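Local atomic coordinates of HD domain protein (Enterococcus faecalis, PDB entry 4LRL), a protein that probably hydrolyses deoxyribonucleoside triphosphates as an allosterically regulated, metal-binding HD-domain phosphohydrolase that binds dGTP and dTTP. Residues I48-Q53 and D57-A62. Sequence-based numbering, arbitrary orientation.
Sequences IHVQHQ and DLINSA. With DGT (2'-deoxyguanosine-5'-triphosphate), chain O.
Gln53 and Asp57 lie one turn apart at the start of helix 53-60, where the backbone N of Asp57 donates to Gln53 O at 2.9 Å, the i to i+4 bond that opens this helix directly after strand 46-52, with His52 as N-cap. The two side chains meet as well. Gln53 NE2 reaches Asp57 OD1 at 3.1 Å; the bond is bent, 142° at the hydrogen, and arrives from above the carboxylate plane, although the acceptor lies close to the plane of the amide. Glutamine suits this place because its chain, extended at chi1 (-170°) but folded at chi2 (64°), bends the amide round to the shorter aspartate. Aspartate suits its own because a carboxylate offers two acceptor oxygens: OD1 takes Gln53, and OD2 is hydrogen-bonded to the hydroxyl of Tyr29.

Deeper in, strand and helix meet through hydrocarbon. Val50 and Ile59, branched apolar chains fit for a buried seam, run antiparallel past one another and touch through Val50 CG2 and Ile59 CD1 at 3.8 Å; Leu92 and Leu132 of neighbouring helices also pack on Ile59. The other branch of Ile59, CG2, anti to the backbone N, comes within 3.6 Å of O6 of the dGTP guanine. Next to it, Asn60 OD1 accepts from guanine N1 at 3.0 Å and from N2 at 3.1 Å, so a single amide oxygen reads two adjacent N-H donors. Lys38, Gln65 and Arg68, with Arg350 and Lys354 of the second subunit, also hydrogen-bond the nucleotide.

The chemistry thus joins a polar first turn and an apolar strand-helix seam to an asparagine whose acceptor matches N1-H and the 2-amino group, consistent with guanine recognition at a site shared between subunits.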
# COMPACT_ATOMS: atom_id res chain seq x y z
N ILE C 48 4.61 17.11 8.25
CA ILE C 48 3.97 18.05 9.16
C ILE C 48 4.51 19.43 8.75
O ILE C 48 5.72 19.61 8.62
CB ILE C 48 4.32 17.76 10.65
CG1 ILE C 48 4.09 16.28 11.03
CG2 ILE C 48 3.58 18.74 11.60
CD1 ILE C 48 2.69 15.71 10.77
N HIS C 49 3.61 20.39 8.54
CA HIS C 49 3.99 21.73 8.07
C HIS C 49 3.81 22.77 9.16
O HIS C 49 2.70 22.93 9.70
CB HIS C 49 3.16 22.14 6.84
CG HIS C 49 3.30 21.22 5.67
ND1 HIS C 49 2.64 20.01 5.59
CD2 HIS C 49 4.00 21.34 4.52
CE1 HIS C 49 2.94 19.43 4.44
NE2 HIS C 49 3.77 20.21 3.78
N VAL C 50 4.89 23.49 9.48
CA VAL C 50 4.87 24.52 10.52
C VAL C 50 5.28 25.88 9.96
O VAL C 50 6.40 26.03 9.44
CB VAL C 50 5.79 24.13 11.71
CG1 VAL C 50 5.86 25.26 12.75
CG2 VAL C 50 5.32 22.83 12.35
N GLN C 51 4.37 26.86 10.06
CA GLN C 51 4.60 28.25 9.61
C GLN C 51 4.67 29.26 10.75
O GLN C 51 5.31 30.30 10.60
CB GLN C 51 3.50 28.73 8.66
CG GLN C 51 3.50 28.09 7.29
CD GLN C 51 2.45 27.01 7.18
OE1 GLN C 51 1.29 27.28 6.86
NE2 GLN C 51 2.85 25.78 7.46
N HIS C 52 4.00 28.98 11.86
CA HIS C 52 3.93 29.93 12.98
C HIS C 52 5.07 29.71 13.97
O HIS C 52 5.36 28.57 14.34
CB HIS C 52 2.60 29.81 13.71
CG HIS C 52 1.40 30.14 12.87
ND1 HIS C 52 0.76 29.21 12.09
CD2 HIS C 52 0.74 31.31 12.70
CE1 HIS C 52 -0.26 29.79 11.47
NE2 HIS C 52 -0.29 31.07 11.82
N GLN C 53 5.68 30.81 14.40
CA GLN C 53 6.68 30.79 15.46
C GLN C 53 6.12 30.20 16.76
O GLN C 53 6.80 29.46 17.46
CB GLN C 53 7.21 32.21 15.71
CG GLN C 53 8.42 32.30 16.63
CD GLN C 53 9.66 31.61 16.06
OE1 GLN C 53 10.24 32.07 15.07
NE2 GLN C 53 10.06 30.51 16.69
N ASP C 57 7.71 26.94 18.62
CA ASP C 57 8.09 27.07 20.03
C ASP C 57 7.36 26.06 20.92
O ASP C 57 7.96 25.50 21.84
CB ASP C 57 7.82 28.49 20.54
CG ASP C 57 8.79 29.51 19.98
OD1 ASP C 57 9.84 29.12 19.43
OD2 ASP C 57 8.49 30.71 20.09
N LEU C 58 6.08 25.82 20.64
CA LEU C 58 5.32 24.85 21.43
C LEU C 58 5.87 23.45 21.23
O LEU C 58 6.04 22.71 22.21
CB LEU C 58 3.82 24.92 21.10
CG LEU C 58 3.04 26.09 21.71
CD1 LEU C 58 1.61 26.10 21.16
CD2 LEU C 58 3.02 26.07 23.24
N ILE C 59 6.17 23.09 19.98
CA ILE C 59 6.77 21.80 19.65
C ILE C 59 8.09 21.61 20.38
O ILE C 59 8.36 20.55 20.91
CB ILE C 59 6.98 21.65 18.11
CG1 ILE C 59 5.62 21.54 17.41
CG2 ILE C 59 7.90 20.45 17.80
CD1 ILE C 59 5.68 21.63 15.90
N ASN C 60 8.88 22.68 20.41
CA ASN C 60 10.20 22.66 21.01
C ASN C 60 10.18 22.72 22.54
O ASN C 60 11.21 22.48 23.17
CB ASN C 60 11.05 23.80 20.45
CG ASN C 60 11.62 23.48 19.08
OD1 ASN C 60 11.69 22.32 18.67
ND2 ASN C 60 12.04 24.52 18.36
N SER C 61 9.01 23.03 23.11
CA SER C 61 8.87 23.23 24.56
C SER C 61 9.05 21.92 25.35
O SER C 61 8.79 20.84 24.82
CB SER C 61 7.51 23.85 24.89
OG SER C 61 6.49 22.86 24.89
N ALA C 62 9.46 22.04 26.62
CA ALA C 62 9.80 20.90 27.47
C ALA C 62 8.66 19.89 27.65
O ALA C 62 8.90 18.68 27.65
CB ALA C 62 10.28 21.38 28.83
PG DGT O . 16.85 25.68 12.76
O1G DGT O . 17.56 26.63 13.70
O2G DGT O . 15.41 25.40 13.11
O3G DGT O . 17.09 26.01 11.30
O3B DGT O . 17.59 24.27 13.03
PB DGT O . 17.58 23.10 11.93
O1B DGT O . 16.42 23.30 10.99
O2B DGT O . 18.98 22.97 11.37
O3A DGT O . 17.34 21.78 12.85
PA DGT O . 16.03 21.53 13.75
O1A DGT O . 15.00 22.60 13.56
O2A DGT O . 16.48 21.20 15.15
O5' DGT O . 15.46 20.17 13.09
C5' DGT O . 15.43 20.01 11.67
C4' DGT O . 14.73 18.71 11.29
O4' DGT O . 14.32 18.01 12.46
C3' DGT O . 13.47 18.98 10.48
O3' DGT O . 13.49 18.16 9.30
C2' DGT O . 12.31 18.60 11.38
C1' DGT O . 12.96 17.60 12.33
N9 DGT O . 12.33 17.51 13.67
C8 DGT O . 11.75 16.40 14.16
N7 DGT O . 11.28 16.59 15.42
C5 DGT O . 11.56 17.86 15.74
C6 DGT O . 11.34 18.71 16.92
O6 DGT O . 10.76 18.25 17.93
N1 DGT O . 11.78 19.98 16.87
C2 DGT O . 12.41 20.49 15.79
N2 DGT O . 12.82 21.77 15.81
N3 DGT O . 12.65 19.75 14.67
C4 DGT O . 12.25 18.46 14.59